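Local coordinates for protein 3-oxosteroid 1-dehydrogenase (Sterolibacterium denitrificans, PDB 7P18) that probably uses FAD to catalyse the Δ1-dehydrogenation of 3-oxosteroids, introducing a double bond into the steroid ring next to the 3-keto group, at residues G44-P56 and Y536-T548. Sequence-based numbering, arbitrary orientation.
Sequences GTSAVSGGAVWIP and YPGAGGTLGPAMT. With FAD (flavin-adenine dinucleotide), chain C.
Trp54 lies with one face of its indole against Pro537, whose CB sits 3.6 Å from the centroid of the six-membered ring of Trp54, 4° off the normal: a CH-pi contact. With CG anti to the backbone N (chi1 -175°), the Trp54 ring is carried over Pro537, and Pro56 CG meets its other face; NE1 is bound by Asp117. Cut back to alanine, the residue would probably leave Pro537 without its aromatic cover and Asp117 without its indole donor. Packing is tightest at Gly540, whose CA stands 3.1 Å from Ala52 O; a side chain there would run into the backbone of Val53 and Trp54. Trp54 N donates to Gly540 O (3.1 Å) from above the carbonyl plane, while Gly544 N takes the same oxygen from the opposite face. By contrast, past Val53 CG1, 3.7 Å from Met547 CE, contacts thin out along the helix: Thr548 turns to helix 84-104, and Pro545 is partly exposed. Leu543 reaches across to 44-56: CD1 meets Ser49 OG, CD2 meets Ser46 OG, a hydroxyl bonded to the FAD phosphate, and CG packs on the flavin. Ala52 N and O pair with FAD O4 and N3, while Leu543 N donates to FAD O2 (2.8 Å), as does Thr542 N. Tyr536 OH and Gly540 N both hydrogen-bond ketone oxygen O1 of the bound androstadienedione, forming part of the flavin and steroid site of an FAD-dependent oxidoreductase with a Rossmann-type fold.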
ATOM      1  N   GLY A  44       9.899  -6.323   2.101  1.00 24.96           N
ATOM      2  CA  GLY A  44       9.505  -5.645   0.845  1.00 24.58           C
ATOM      3  C   GLY A  44       8.627  -4.424   1.074  1.00 23.59           C
ATOM      4  O   GLY A  44       8.747  -3.790   2.140  1.00 24.74           O
ATOM      5  N   THR A  45       7.748  -4.099   0.123  1.00 22.39           N
ATOM      6  CA  THR A  45       6.822  -2.933   0.248  1.00 23.50           C
ATOM      7  C   THR A  45       5.949  -3.144   1.480  1.00 23.86           C
ATOM      8  O   THR A  45       5.576  -2.161   2.130  1.00 21.90           O
ATOM      9  CB  THR A  45       5.954  -2.740  -0.996  1.00 22.08           C
ATOM     10  OG1 THR A  45       6.731  -2.903  -2.193  1.00 23.94           O
ATOM     11  CG2 THR A  45       5.273  -1.393  -0.977  1.00 20.83           C
ATOM     12  N   SER A  46       5.644  -4.407   1.796  1.00 23.80           N
ATOM     13  CA  SER A  46       4.750  -4.749   2.923  1.00 22.23           C
ATOM     14  C   SER A  46       5.298  -4.062   4.186  1.00 21.89           C
ATOM     15  O   SER A  46       4.525  -3.447   4.955  1.00 23.78           O
ATOM     16  CB  SER A  46       4.664  -6.271   3.036  1.00 21.91           C
ATOM     17  OG  SER A  46       4.148  -6.865   1.845  1.00 20.86           O
ATOM     18  N   ALA A  47       6.610  -4.142   4.381  1.00 22.01           N
ATOM     19  CA  ALA A  47       7.292  -3.641   5.596  1.00 23.74           C
ATOM     20  C   ALA A  47       7.158  -2.119   5.730  1.00 25.69           C
ATOM     21  O   ALA A  47       7.152  -1.641   6.880  1.00 27.80           O
ATOM     22  CB  ALA A  47       8.730  -4.084   5.568  1.00 23.52           C
ATOM     23  N   VAL A  48       7.077  -1.381   4.616  1.00 24.80           N
ATOM     24  CA  VAL A  48       7.032   0.108   4.622  1.00 24.41           C
ATOM     25  C   VAL A  48       5.591   0.600   4.467  1.00 24.93           C
ATOM     26  O   VAL A  48       5.388   1.796   4.277  1.00 24.53           O
ATOM     27  CB  VAL A  48       8.004   0.690   3.566  1.00 25.18           C
ATOM     28  CG1 VAL A  48       9.424   0.237   3.841  1.00 24.65           C
ATOM     29  CG2 VAL A  48       7.602   0.387   2.141  1.00 26.71           C
ATOM     30  N   SER A  49       4.608  -0.300   4.593  1.00 24.59           N
ATOM     31  CA  SER A  49       3.185  -0.021   4.339  1.00 22.49           C
ATOM     32  C   SER A  49       2.486   0.352   5.637  1.00 22.33           C
ATOM     33  O   SER A  49       3.142   0.333   6.686  1.00 23.95           O
ATOM     34  CB  SER A  49       2.528  -1.221   3.684  1.00 23.27           C
ATOM     35  OG  SER A  49       2.269  -2.230   4.629  1.00 21.84           O
ATOM     36  N   GLY A  50       1.185   0.602   5.567  1.00 21.46           N
ATOM     37  CA  GLY A  50       0.330   0.773   6.753  1.00 20.90           C
ATOM     38  C   GLY A  50       0.016  -0.520   7.455  1.00 21.98           C
ATOM     39  O   GLY A  50      -0.513  -0.462   8.582  1.00 23.83           O
ATOM     40  N   GLY A  51       0.284  -1.660   6.813  1.00 22.55           N
ATOM     41  CA  GLY A  51       0.054  -2.983   7.389  1.00 21.79           C
ATOM     42  C   GLY A  51      -1.431  -3.294   7.509  1.00 20.26           C
ATOM     43  O   GLY A  51      -1.754  -4.312   8.136  1.00 23.79           O
ATOM     44  N   ALA A  52      -2.307  -2.486   6.917  1.00 22.11           N
ATOM     45  CA  ALA A  52      -3.764  -2.678   7.004  1.00 21.25           C
ATOM     46  C   ALA A  52      -4.189  -3.815   6.082  1.00 22.02           C
ATOM     47  O   ALA A  52      -3.606  -3.948   4.990  1.00 21.58           O
ATOM     48  CB  ALA A  52      -4.457  -1.405   6.659  1.00 22.71           C
ATOM     49  N   VAL A  53      -5.192  -4.586   6.507  1.00 21.09           N
ATOM     50  CA  VAL A  53      -5.834  -5.659   5.685  1.00 22.00           C
ATOM     51  C   VAL A  53      -7.345  -5.440   5.719  1.00 20.61           C
ATOM     52  O   VAL A  53      -7.901  -5.078   6.774  1.00 22.12           O
ATOM     53  CB  VAL A  53      -5.440  -7.068   6.145  1.00 22.42           C
ATOM     54  CG1 VAL A  53      -3.974  -7.336   5.894  1.00 23.68           C
ATOM     55  CG2 VAL A  53      -5.787  -7.308   7.617  1.00 23.15           C
ATOM     56  N   TRP A  54      -7.993  -5.591   4.557  1.00 20.25           N
ATOM     57  CA  TRP A  54      -9.432  -5.309   4.403  1.00 19.92           C
ATOM     58  C   TRP A  54     -10.187  -6.639   4.512  1.00 19.79           C
ATOM     59  O   TRP A  54     -10.131  -7.443   3.581  1.00 20.22           O
ATOM     60  CB  TRP A  54      -9.709  -4.589   3.094  1.00 21.52           C
ATOM     61  CG  TRP A  54     -11.132  -4.173   2.942  1.00 19.36           C
ATOM     62  CD1 TRP A  54     -11.738  -3.105   3.535  1.00 18.68           C
ATOM     63  CD2 TRP A  54     -12.127  -4.786   2.106  1.00 18.71           C
ATOM     64  NE1 TRP A  54     -13.014  -2.990   3.090  1.00 20.97           N
ATOM     65  CE2 TRP A  54     -13.296  -4.027   2.240  1.00 18.94           C
ATOM     66  CE3 TRP A  54     -12.144  -5.904   1.271  1.00 19.99           C
ATOM     67  CZ2 TRP A  54     -14.486  -4.352   1.587  1.00 19.14           C
ATOM     68  CZ3 TRP A  54     -13.311  -6.214   0.606  1.00 19.87           C
ATOM     69  CH2 TRP A  54     -14.469  -5.457   0.773  1.00 19.28           C
ATOM     70  N   ILE A  55     -10.802  -6.863   5.668  1.00 20.15           N
ATOM     71  CA  ILE A  55     -11.352  -8.189   6.059  1.00 21.40           C
ATOM     72  C   ILE A  55     -12.836  -8.001   6.334  1.00 21.84           C
ATOM     73  O   ILE A  55     -13.269  -7.762   7.463  1.00 21.33           O
ATOM     74  CB  ILE A  55     -10.615  -8.796   7.275  1.00 22.54           C
ATOM     75  CG1 ILE A  55      -9.093  -8.698   7.173  1.00 23.06           C
ATOM     76  CG2 ILE A  55     -11.076 -10.240   7.478  1.00 22.21           C
ATOM     77  CD1 ILE A  55      -8.468  -9.596   6.101  1.00 22.56           C
ATOM     78  N   PRO A  56     -13.686  -8.180   5.314  1.00 22.08           N
ATOM     79  CA  PRO A  56     -15.121  -8.066   5.549  1.00 20.88           C
ATOM     80  C   PRO A  56     -15.517  -9.169   6.547  1.00 21.40           C
ATOM     81  O   PRO A  56     -14.991 -10.249   6.484  1.00 19.95           O
ATOM     82  CB  PRO A  56     -15.751  -8.241   4.172  1.00 21.71           C
ATOM     83  CG  PRO A  56     -14.593  -7.944   3.210  1.00 22.89           C
ATOM     84  CD  PRO A  56     -13.355  -8.459   3.902  1.00 22.15           C
ATOM     85  N   TYR A 536     -10.222  -0.613  -5.497  1.00 19.57           N
ATOM     86  CA  TYR A 536      -9.518  -0.663  -4.209  1.00 19.99           C
ATOM     87  C   TYR A 536     -10.587  -0.487  -3.139  1.00 19.55           C
ATOM     88  O   TYR A 536     -11.127   0.606  -3.004  1.00 17.65           O
ATOM     89  CB  TYR A 536      -8.514   0.482  -4.162  1.00 20.40           C
ATOM     90  CG  TYR A 536      -7.388   0.338  -3.190  1.00 22.61           C
ATOM     91  CD1 TYR A 536      -7.577   0.210  -1.824  1.00 26.10           C
ATOM     92  CD2 TYR A 536      -6.085   0.477  -3.656  1.00 26.65           C
ATOM     93  CE1 TYR A 536      -6.487   0.098  -0.950  1.00 28.85           C
ATOM     94  CE2 TYR A 536      -4.994   0.415  -2.804  1.00 25.82           C
ATOM     95  CZ  TYR A 536      -5.193   0.182  -1.454  1.00 30.42           C
ATOM     96  OH  TYR A 536      -4.072   0.094  -0.672  1.00 34.67           O
ATOM     97  N   PRO A 537     -11.043  -1.590  -2.504  1.00 22.08           N
ATOM     98  CA  PRO A 537     -12.307  -1.562  -1.756  1.00 20.40           C
ATOM     99  C   PRO A 537     -12.291  -0.758  -0.449  1.00 19.95           C
ATOM    100  O   PRO A 537     -13.332  -0.218  -0.039  1.00 21.32           O
ATOM    101  CB  PRO A 537     -12.550  -3.047  -1.475  1.00 22.00           C
ATOM    102  CG  PRO A 537     -11.181  -3.662  -1.466  1.00 22.74           C
ATOM    103  CD  PRO A 537     -10.484  -2.943  -2.608  1.00 21.27           C
ATOM    104  N   GLY A 538     -11.121  -0.694   0.168  1.00 19.67           N
ATOM    105  CA  GLY A 538     -10.888  -0.067   1.466  1.00 20.65           C
ATOM    106  C   GLY A 538      -9.443  -0.208   1.853  1.00 21.76           C
ATOM    107  O   GLY A 538      -8.693  -0.958   1.166  1.00 20.84           O
ATOM    108  N   ALA A 539      -9.049   0.454   2.926  1.00 20.57           N
ATOM    109  CA  ALA A 539      -7.674   0.338   3.447  1.00 21.57           C
ATOM    110  C   ALA A 539      -7.368  -1.132   3.725  1.00 21.76           C
ATOM    111  O   ALA A 539      -8.184  -1.802   4.417  1.00 21.66           O
ATOM    112  CB  ALA A 539      -7.513   1.232   4.652  1.00 23.02           C
ATOM    113  N   GLY A 540      -6.303  -1.652   3.120  1.00 19.58           N
ATOM    114  CA  GLY A 540      -5.976  -3.095   3.169  1.00 19.67           C
ATOM    115  C   GLY A 540      -6.407  -3.880   1.963  1.00 19.61           C
ATOM    116  O   GLY A 540      -6.324  -5.130   2.027  1.00 19.80           O
ATOM    117  N   GLY A 541      -6.762  -3.201   0.883  1.00 21.78           N
ATOM    118  CA  GLY A 541      -7.213  -3.847  -0.353  1.00 19.54           C
ATOM    119  C   GLY A 541      -6.087  -4.430  -1.189  1.00 19.95           C
ATOM    120  O   GLY A 541      -6.423  -5.122  -2.140  1.00 19.21           O
ATOM    121  N   THR A 542      -4.793  -4.278  -0.827  1.00 19.24           N
ATOM    122  CA  THR A 542      -3.681  -5.017  -1.503  1.00 20.07           C
ATOM    123  C   THR A 542      -3.143  -6.105  -0.552  1.00 19.05           C
ATOM    124  O   THR A 542      -2.854  -7.197  -1.019  1.00 21.34           O
ATOM    125  CB  THR A 542      -2.531  -4.108  -2.019  1.00 19.22           C
ATOM    126  OG1 THR A 542      -1.533  -3.902  -1.030  1.00 20.60           O
ATOM    127  CG2 THR A 542      -3.044  -2.757  -2.433  1.00 19.64           C
ATOM    128  N   LEU A 543      -2.923  -5.788   0.708  1.00 20.09           N
ATOM    129  CA  LEU A 543      -2.355  -6.746   1.663  1.00 19.14           C
ATOM    130  C   LEU A 543      -3.373  -7.816   2.094  1.00 21.20           C
ATOM    131  O   LEU A 543      -2.927  -8.948   2.350  1.00 19.24           O
ATOM    132  CB  LEU A 543      -1.792  -5.995   2.859  1.00 20.17           C
ATOM    133  CG  LEU A 543      -0.545  -5.150   2.582  1.00 21.90           C
ATOM    134  CD1 LEU A 543      -0.253  -4.298   3.815  1.00 22.21           C
ATOM    135  CD2 LEU A 543       0.670  -6.018   2.289  1.00 23.16           C
ATOM    136  N   GLY A 544      -4.644  -7.480   2.255  1.00 22.38           N
ATOM    137  CA  GLY A 544      -5.684  -8.492   2.530  1.00 21.27           C
ATOM    138  C   GLY A 544      -5.604  -9.604   1.492  1.00 21.25           C
ATOM    139  O   GLY A 544      -5.447 -10.785   1.825  1.00 19.92           O
ATOM    140  N   PRO A 545      -5.684  -9.253   0.196  1.00 20.22           N
ATOM    141  CA  PRO A 545      -5.556 -10.251  -0.864  1.00 20.35           C
ATOM    142  C   PRO A 545      -4.229 -11.000  -0.858  1.00 20.53           C
ATOM    143  O   PRO A 545      -4.250 -12.207  -1.089  1.00 20.81           O
ATOM    144  CB  PRO A 545      -5.800  -9.434  -2.130  1.00 20.16           C
ATOM    145  CG  PRO A 545      -6.785  -8.361  -1.657  1.00 20.64           C
ATOM    146  CD  PRO A 545      -6.189  -7.969  -0.320  1.00 20.04           C
ATOM    147  N   ALA A 546      -3.114 -10.314  -0.602  1.00 18.90           N
ATOM    148  CA  ALA A 546      -1.776 -10.965  -0.626  1.00 20.02           C
ATOM    149  C   ALA A 546      -1.774 -12.074   0.426  1.00 18.18           C
ATOM    150  O   ALA A 546      -1.438 -13.236   0.106  1.00 21.91           O
ATOM    151  CB  ALA A 546      -0.658  -9.952  -0.389  1.00 18.62           C
ATOM    152  N   MET A 547      -2.144 -11.736   1.638  1.00 19.84           N
ATOM    153  CA  MET A 547      -2.117 -12.708   2.749  1.00 21.29           C
ATOM    154  C   MET A 547      -3.225 -13.756   2.588  1.00 21.28           C
ATOM    155  O   MET A 547      -2.960 -14.919   2.935  1.00 21.81           O
ATOM    156  CB  MET A 547      -2.127 -12.010   4.114  1.00 24.06           C
ATOM    157  CG  MET A 547      -0.680 -11.473   4.483  1.00 24.88           C
ATOM    158  SD  MET A 547      -0.363 -11.235   6.181  1.00 32.07           S
ATOM    159  CE  MET A 547      -1.705 -10.159   6.672  1.00 33.15           C
ATOM    160  N   THR A 548      -4.407 -13.399   2.092  1.00 22.45           N
ATOM    161  CA  THR A 548      -5.554 -14.347   2.030  1.00 20.84           C
ATOM    162  C   THR A 548      -5.248 -15.407   0.961  1.00 21.39           C
ATOM    163  O   THR A 548      -5.406 -16.588   1.232  1.00 21.22           O
ATOM    164  CB  THR A 548      -6.883 -13.634   1.794  1.00 21.05           C
ATOM    165  OG1 THR A 548      -7.143 -12.731   2.877  1.00 19.96           O
ATOM    166  CG2 THR A 548      -7.999 -14.653   1.617  1.00 20.01           C
TER
HETATM  167  PA  FAD C 601       6.292  -6.842  -1.478  1.00 22.25           P
HETATM  168  O1A FAD C 601       5.737  -6.540  -0.132  1.00 20.93           O
HETATM  169  O2A FAD C 601       7.007  -5.671  -2.094  1.00 21.24           O
HETATM  170  O5B FAD C 601       7.267  -8.080  -1.318  1.00 22.27           O
HETATM  171  C5B FAD C 601       7.930  -8.604  -2.498  1.00 21.40           C
HETATM  172  C4B FAD C 601       9.296  -9.071  -2.095  1.00 20.82           C
HETATM  173  O4B FAD C 601       9.840  -9.900  -3.158  1.00 24.47           O
HETATM  174  C3B FAD C 601      10.336  -7.959  -1.840  1.00 22.05           C
HETATM  175  O3B FAD C 601      10.991  -8.146  -0.590  1.00 22.28           O
HETATM  176  C2B FAD C 601      11.289  -8.083  -3.032  1.00 24.19           C
HETATM  177  O2B FAD C 601      12.585  -7.566  -2.762  1.00 23.55           O
HETATM  178  C1B FAD C 601      11.191  -9.574  -3.354  1.00 23.41           C
HETATM  179  N9A FAD C 601      11.597  -9.937  -4.712  1.00 24.23           N
HETATM  180  C8A FAD C 601      11.464  -9.225  -5.870  1.00 22.74           C
HETATM  181  N7A FAD C 601      12.042  -9.823  -6.908  1.00 24.82           N
HETATM  182  C5A FAD C 601      12.537 -11.014  -6.393  1.00 22.91           C
HETATM  183  C6A FAD C 601      13.241 -12.089  -6.977  1.00 22.67           C
HETATM  184  N6A FAD C 601      13.648 -12.121  -8.252  1.00 22.78           N
HETATM  185  N1A FAD C 601      13.582 -13.116  -6.170  1.00 22.24           N
HETATM  186  C2A FAD C 601      13.218 -13.067  -4.885  1.00 23.26           C
HETATM  187  N3A FAD C 601      12.622 -12.080  -4.208  1.00 23.85           N
HETATM  188  C4A FAD C 601      12.279 -11.083  -5.044  1.00 24.95           C
HETATM  189  N1  FAD C 601      -1.528  -1.865   0.960  1.00 21.16           N
HETATM  190  C2  FAD C 601      -2.485  -2.281   1.820  1.00 23.27           C
HETATM  191  O2  FAD C 601      -3.306  -3.155   1.487  1.00 21.63           O
HETATM  192  N3  FAD C 601      -2.570  -1.798   3.064  1.00 21.91           N
HETATM  193  C4  FAD C 601      -1.888  -0.667   3.463  1.00 24.80           C
HETATM  194  O4  FAD C 601      -1.930  -0.346   4.646  1.00 23.17           O
HETATM  195  C4X FAD C 601      -0.888  -0.163   2.587  1.00 24.67           C
HETATM  196  N5  FAD C 601      -0.183   0.897   2.947  1.00 24.67           N
HETATM  197  C5X FAD C 601       0.826   1.305   2.106  1.00 22.08           C
HETATM  198  C6  FAD C 601       1.659   2.376   2.508  1.00 25.62           C
HETATM  199  C7  FAD C 601       2.775   2.744   1.768  1.00 25.05           C
HETATM  200  C7M FAD C 601       3.672   3.873   2.233  1.00 24.43           C
HETATM  201  C8  FAD C 601       3.111   1.998   0.625  1.00 23.71           C
HETATM  202  C8M FAD C 601       4.342   2.359  -0.189  1.00 27.91           C
HETATM  203  C9  FAD C 601       2.260   1.007   0.177  1.00 22.55           C
HETATM  204  C9A FAD C 601       1.137   0.599   0.923  1.00 23.19           C
HETATM  205  N10 FAD C 601       0.267  -0.419   0.504  1.00 22.20           N
HETATM  206  C10 FAD C 601      -0.757  -0.856   1.334  1.00 23.65           C
HETATM  207  C1' FAD C 601       0.571  -1.223  -0.685  1.00 20.37           C
HETATM  208  C2' FAD C 601       1.306  -2.515  -0.263  1.00 20.47           C
HETATM  209  O2' FAD C 601       2.459  -2.255   0.536  1.00 19.97           O
HETATM  210  C3' FAD C 601       1.709  -3.392  -1.461  1.00 19.24           C
HETATM  211  O3' FAD C 601       0.697  -3.405  -2.471  1.00 20.05           O
HETATM  212  C4' FAD C 601       2.060  -4.793  -1.007  1.00 20.17           C
HETATM  213  O4' FAD C 601       3.047  -4.687   0.010  1.00 21.86           O
HETATM  214  C5' FAD C 601       2.553  -5.698  -2.116  1.00 20.20           C
HETATM  215  O5' FAD C 601       2.934  -6.934  -1.483  1.00 20.79           O
HETATM  216  P   FAD C 601       3.736  -8.036  -2.301  1.00 21.66           P
HETATM  217  O1P FAD C 601       3.944  -9.091  -1.303  1.00 21.93           O
HETATM  218  O2P FAD C 601       3.158  -8.303  -3.617  1.00 20.91           O
HETATM  219  O3P FAD C 601       5.185  -7.318  -2.557  1.00 22.35           O